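Local coordinates for copper homeostasis protein CutC (Streptococcus agalactiae, PDB 2BDQ) that probably binds copper ions and, as a probably cytoplasmic member of the CutC family, is thought to take part in copper homeostasis, at residues N47-I61 with D81-L95. Sequence-based numbering, arbitrary orientation.
Sequences NQYLHEKGISVAVMI and DILRAVELESDALVL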
# COMPACT_ATOMS: atom_id res chain seq x y z
N ASN A 47 -9.27 -10.60 6.25
CA ASN A 47 -10.42 -10.70 7.14
C ASN A 47 -10.93 -12.13 7.28
O ASN A 47 -11.22 -12.58 8.38
CB ASN A 47 -11.57 -9.81 6.64
CG ASN A 47 -11.28 -8.34 6.80
OD1 ASN A 47 -12.11 -7.49 6.45
ND2 ASN A 47 -10.10 -8.01 7.31
N GLN A 48 -11.03 -12.83 6.16
CA GLN A 48 -11.50 -14.21 6.18
C GLN A 48 -10.48 -15.11 6.87
O GLN A 48 -10.84 -15.99 7.64
CB GLN A 48 -11.75 -14.70 4.76
CG GLN A 48 -12.28 -16.13 4.66
CD GLN A 48 -12.67 -16.49 3.23
OE1 GLN A 48 -13.40 -15.75 2.56
NE2 GLN A 48 -12.18 -17.64 2.76
N TYR A 49 -9.20 -14.87 6.59
CA TYR A 49 -8.13 -15.67 7.18
C TYR A 49 -8.06 -15.46 8.69
O TYR A 49 -7.99 -16.41 9.45
CB TYR A 49 -6.78 -15.29 6.57
CG TYR A 49 -5.62 -16.11 7.09
CD1 TYR A 49 -5.38 -17.39 6.61
CD2 TYR A 49 -4.77 -15.60 8.07
CE1 TYR A 49 -4.30 -18.15 7.09
CE2 TYR A 49 -3.70 -16.34 8.55
CZ TYR A 49 -3.47 -17.62 8.05
OH TYR A 49 -2.40 -18.35 8.51
N LEU A 50 -8.07 -14.20 9.12
CA LEU A 50 -8.00 -13.89 10.54
C LEU A 50 -9.27 -14.30 11.29
O LEU A 50 -9.18 -14.86 12.38
CB LEU A 50 -7.73 -12.40 10.74
CG LEU A 50 -6.35 -11.93 10.25
CD1 LEU A 50 -6.32 -10.42 10.22
CD2 LEU A 50 -5.25 -12.50 11.14
N HIS A 51 -10.44 -14.03 10.72
CA HIS A 51 -11.68 -14.41 11.37
C HIS A 51 -11.69 -15.92 11.58
O HIS A 51 -12.17 -16.42 12.60
CB HIS A 51 -12.89 -14.00 10.52
CG HIS A 51 -13.15 -12.53 10.52
ND1 HIS A 51 -14.04 -11.94 9.66
CD2 HIS A 51 -12.65 -11.53 11.28
CE1 HIS A 51 -14.07 -10.64 9.88
NE2 HIS A 51 -13.23 -10.36 10.86
N GLU A 52 -11.15 -16.65 10.60
CA GLU A 52 -11.09 -18.10 10.67
C GLU A 52 -10.25 -18.53 11.88
O GLU A 52 -10.54 -19.56 12.50
CB GLU A 52 -10.48 -18.62 9.36
CG GLU A 52 -10.50 -20.12 9.15
CD GLU A 52 -10.17 -20.50 7.71
OE1 GLU A 52 -11.02 -20.22 6.82
OE2 GLU A 52 -9.06 -21.04 7.45
N LYS A 53 -9.22 -17.75 12.22
CA LYS A 53 -8.37 -18.06 13.37
C LYS A 53 -8.88 -17.37 14.63
O LYS A 53 -8.21 -17.37 15.67
CB LYS A 53 -6.92 -17.63 13.09
CG LYS A 53 -6.26 -18.36 11.94
CD LYS A 53 -4.88 -17.81 11.62
CE LYS A 53 -3.85 -18.17 12.66
NZ LYS A 53 -2.51 -17.68 12.23
N GLY A 54 -10.06 -16.77 14.53
CA GLY A 54 -10.65 -16.10 15.67
C GLY A 54 -9.98 -14.81 16.13
O GLY A 54 -9.82 -14.57 17.32
N ILE A 55 -9.58 -13.97 15.18
CA ILE A 55 -8.95 -12.71 15.55
C ILE A 55 -9.61 -11.56 14.78
O ILE A 55 -9.91 -11.68 13.60
CB ILE A 55 -7.43 -12.76 15.28
CG1 ILE A 55 -6.84 -11.36 15.40
CG2 ILE A 55 -7.16 -13.36 13.93
CD1 ILE A 55 -5.35 -11.32 15.25
N SER A 56 -9.85 -10.46 15.49
CA SER A 56 -10.48 -9.28 14.91
C SER A 56 -9.52 -8.52 14.01
O SER A 56 -8.30 -8.63 14.16
CB SER A 56 -10.99 -8.35 16.01
OG SER A 56 -11.93 -9.01 16.83
N VAL A 57 -10.09 -7.73 13.11
CA VAL A 57 -9.31 -6.96 12.15
C VAL A 57 -9.70 -5.50 12.07
O VAL A 57 -10.83 -5.18 11.76
CB VAL A 57 -9.49 -7.55 10.74
CG1 VAL A 57 -8.57 -6.83 9.75
CG2 VAL A 57 -9.23 -9.04 10.76
N ALA A 58 -8.75 -4.61 12.35
CA ALA A 58 -9.00 -3.17 12.27
C ALA A 58 -8.30 -2.69 11.00
O ALA A 58 -7.07 -2.78 10.89
CB ALA A 58 -8.41 -2.47 13.50
N VAL A 59 -9.07 -2.21 10.03
CA VAL A 59 -8.50 -1.76 8.76
C VAL A 59 -8.09 -0.29 8.73
O VAL A 59 -8.87 0.60 9.09
CB VAL A 59 -9.48 -2.03 7.59
CG1 VAL A 59 -8.90 -1.53 6.28
CG2 VAL A 59 -9.76 -3.52 7.51
N MSE A 60 -6.86 -0.05 8.28
CA MSE A 60 -6.33 1.30 8.17
C MSE A 60 -6.97 2.07 7.03
O MSE A 60 -7.05 1.59 5.90
CB MSE A 60 -4.81 1.26 7.96
CG MSE A 60 -4.00 1.79 9.13
SE MSE A 60 -4.16 3.72 9.27
CE MSE A 60 -2.33 4.14 9.76
N ILE A 61 -7.44 3.27 7.33
CA ILE A 61 -8.05 4.13 6.34
C ILE A 61 -7.17 5.39 6.26
O ILE A 61 -7.36 6.34 7.03
CB ILE A 61 -9.48 4.56 6.73
CG1 ILE A 61 -10.36 3.32 6.97
CG2 ILE A 61 -10.07 5.45 5.64
CD1 ILE A 61 -10.61 2.47 5.74
N ASP A 81 -12.83 3.75 0.39
CA ASP A 81 -12.16 2.64 1.05
C ASP A 81 -12.91 2.16 2.28
O ASP A 81 -12.83 0.98 2.64
CB ASP A 81 -10.70 3.01 1.38
CG ASP A 81 -9.80 2.89 0.16
OD1 ASP A 81 -9.94 1.89 -0.58
OD2 ASP A 81 -8.94 3.78 -0.06
N ILE A 82 -13.66 3.06 2.91
CA ILE A 82 -14.45 2.70 4.08
C ILE A 82 -15.61 1.82 3.66
O ILE A 82 -15.91 0.83 4.32
CB ILE A 82 -14.97 3.95 4.80
CG1 ILE A 82 -13.82 4.59 5.58
CG2 ILE A 82 -16.14 3.60 5.73
CD1 ILE A 82 -14.15 5.93 6.18
N LEU A 83 -16.27 2.17 2.56
CA LEU A 83 -17.41 1.38 2.07
C LEU A 83 -16.98 -0.05 1.78
O LEU A 83 -17.68 -1.00 2.11
CB LEU A 83 -17.98 2.02 0.81
CG LEU A 83 -19.20 2.94 0.83
CD1 LEU A 83 -19.55 3.44 2.22
CD2 LEU A 83 -18.90 4.08 -0.13
N ARG A 84 -15.83 -0.21 1.14
CA ARG A 84 -15.31 -1.53 0.82
C ARG A 84 -14.93 -2.27 2.11
O ARG A 84 -15.25 -3.44 2.27
CB ARG A 84 -14.10 -1.40 -0.11
CG ARG A 84 -14.39 -1.53 -1.62
CD ARG A 84 -15.47 -0.58 -2.13
NE ARG A 84 -16.81 -1.05 -1.80
CZ ARG A 84 -17.93 -0.39 -2.06
NH1 ARG A 84 -19.10 -0.90 -1.71
NH2 ARG A 84 -17.89 0.79 -2.66
N ALA A 85 -14.25 -1.58 3.02
CA ALA A 85 -13.85 -2.21 4.28
C ALA A 85 -15.04 -2.80 5.02
O ALA A 85 -14.96 -3.90 5.56
CB ALA A 85 -13.12 -1.22 5.17
N VAL A 86 -16.15 -2.06 5.06
CA VAL A 86 -17.33 -2.57 5.74
C VAL A 86 -17.99 -3.72 4.98
O VAL A 86 -18.40 -4.71 5.59
CB VAL A 86 -18.37 -1.44 5.99
CG1 VAL A 86 -18.63 -0.69 4.71
CG2 VAL A 86 -19.67 -2.03 6.52
N GLU A 87 -18.10 -3.62 3.66
CA GLU A 87 -18.73 -4.69 2.91
C GLU A 87 -17.90 -5.97 2.99
O GLU A 87 -18.41 -7.05 2.76
CB GLU A 87 -18.94 -4.29 1.44
CG GLU A 87 -17.69 -4.37 0.57
CD GLU A 87 -17.97 -4.11 -0.91
OE1 GLU A 87 -17.07 -4.36 -1.73
OE2 GLU A 87 -19.08 -3.65 -1.25
N LEU A 88 -16.62 -5.83 3.32
CA LEU A 88 -15.72 -6.97 3.46
C LEU A 88 -15.68 -7.50 4.89
O LEU A 88 -14.79 -8.28 5.26
CB LEU A 88 -14.31 -6.60 2.99
CG LEU A 88 -14.19 -6.40 1.47
CD1 LEU A 88 -12.80 -5.91 1.09
CD2 LEU A 88 -14.50 -7.72 0.77
N GLU A 89 -16.63 -7.04 5.71
CA GLU A 89 -16.78 -7.46 7.09
C GLU A 89 -15.65 -7.11 8.05
O GLU A 89 -15.34 -7.88 8.96
CB GLU A 89 -17.05 -8.96 7.15
CG GLU A 89 -18.29 -9.41 6.39
CD GLU A 89 -18.44 -10.93 6.34
OE1 GLU A 89 -18.60 -11.55 7.41
OE2 GLU A 89 -18.38 -11.50 5.22
N SER A 90 -15.02 -5.95 7.86
CA SER A 90 -13.95 -5.54 8.76
C SER A 90 -14.58 -5.26 10.12
O SER A 90 -15.73 -4.84 10.22
CB SER A 90 -13.25 -4.29 8.22
OG SER A 90 -12.65 -4.55 6.96
N ASP A 91 -13.81 -5.49 11.18
CA ASP A 91 -14.30 -5.28 12.54
C ASP A 91 -14.13 -3.86 13.05
O ASP A 91 -14.88 -3.42 13.92
CB ASP A 91 -13.59 -6.25 13.48
CG ASP A 91 -13.88 -7.69 13.14
OD1 ASP A 91 -15.03 -8.12 13.35
OD2 ASP A 91 -12.96 -8.38 12.64
N ALA A 92 -13.16 -3.14 12.50
CA ALA A 92 -12.93 -1.77 12.92
C ALA A 92 -12.23 -0.96 11.84
O ALA A 92 -11.58 -1.52 10.95
CB ALA A 92 -12.10 -1.75 14.21
N LEU A 93 -12.36 0.36 11.92
CA LEU A 93 -11.73 1.26 10.97
C LEU A 93 -10.78 2.19 11.73
O LEU A 93 -11.14 2.71 12.78
CB LEU A 93 -12.80 2.06 10.23
CG LEU A 93 -13.94 1.23 9.63
CD1 LEU A 93 -14.99 2.16 9.03
CD2 LEU A 93 -13.40 0.27 8.57
N VAL A 94 -9.58 2.38 11.18
CA VAL A 94 -8.57 3.22 11.81
C VAL A 94 -8.30 4.43 10.91
O VAL A 94 -7.85 4.28 9.77
CB VAL A 94 -7.25 2.44 11.99
CG1 VAL A 94 -6.28 3.22 12.85
CG2 VAL A 94 -7.54 1.07 12.58
N LEU A 95 -8.58 5.63 11.41
CA LEU A 95 -8.36 6.84 10.63
C LEU A 95 -7.96 8.02 11.51
O LEU A 95 -7.98 7.92 12.74
CB LEU A 95 -9.63 7.19 9.84
CG LEU A 95 -10.85 7.68 10.63
CD1 LEU A 95 -11.82 8.38 9.69
CD2 LEU A 95 -11.52 6.51 11.31
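Asp91 meets His51 and the start of strand 56-60 with a single carboxylate, a worked example of one acidic group joining a helix end and a strand start, here in a TIM barrel. Followed outward, the Asp91 side chain first places CB 3.4 Å from Val57 O. CG lies anti to the carbonyl carbon, beside the backbone N (chi1 -63°), which carries the carboxylate toward residues 47-61 and sets CG 3.6 Å from His51 NE2. Asp91 OD1 stays 3.8 Å from His51 NE2, beyond hydrogen-bonding distance; OD2 takes both bonds. His51 NE2 donates to Asp91 OD2 over 2.7 Å, on the syn side, and the ring and carboxylate planes stand 64° apart. Val57 N reaches the same oxygen at 3.0 Å from the anti side and the other face of the carboxylate. Asp91 N gives its hydrogen to Val57 O, so side chain and backbone of one residue grip both polar groups of Val57. At the imidazole edge, Glu89 O lies close to the ring plane, 3.2 Å from His51 CE1.

Beyond this junction, strands 56-60 and 92-95 run parallel, joined by bonds from Val59 N to Ala92 O, Val94 N to Val59 O and Ile61 N to Val94 O. Ala58, Ala92 and Val94 share one face of the sheet; Val59 and Leu93 point to the other, toward helix 72-87. There Ile61 crosses Ile82 at about a right angle, its CG2 3.8 Å from Ile82 CG1, packing the helix of this beta-alpha-beta unit against its strands. Val25 and Leu27 of strand 24-28 continue the sheet beyond strand 56-60. The chemistry is thus divided: apolar contacts seat the helix, while two N-H groups on one carboxylate oxygen fix the rotation of Asp91 and would probably favour its ionised form.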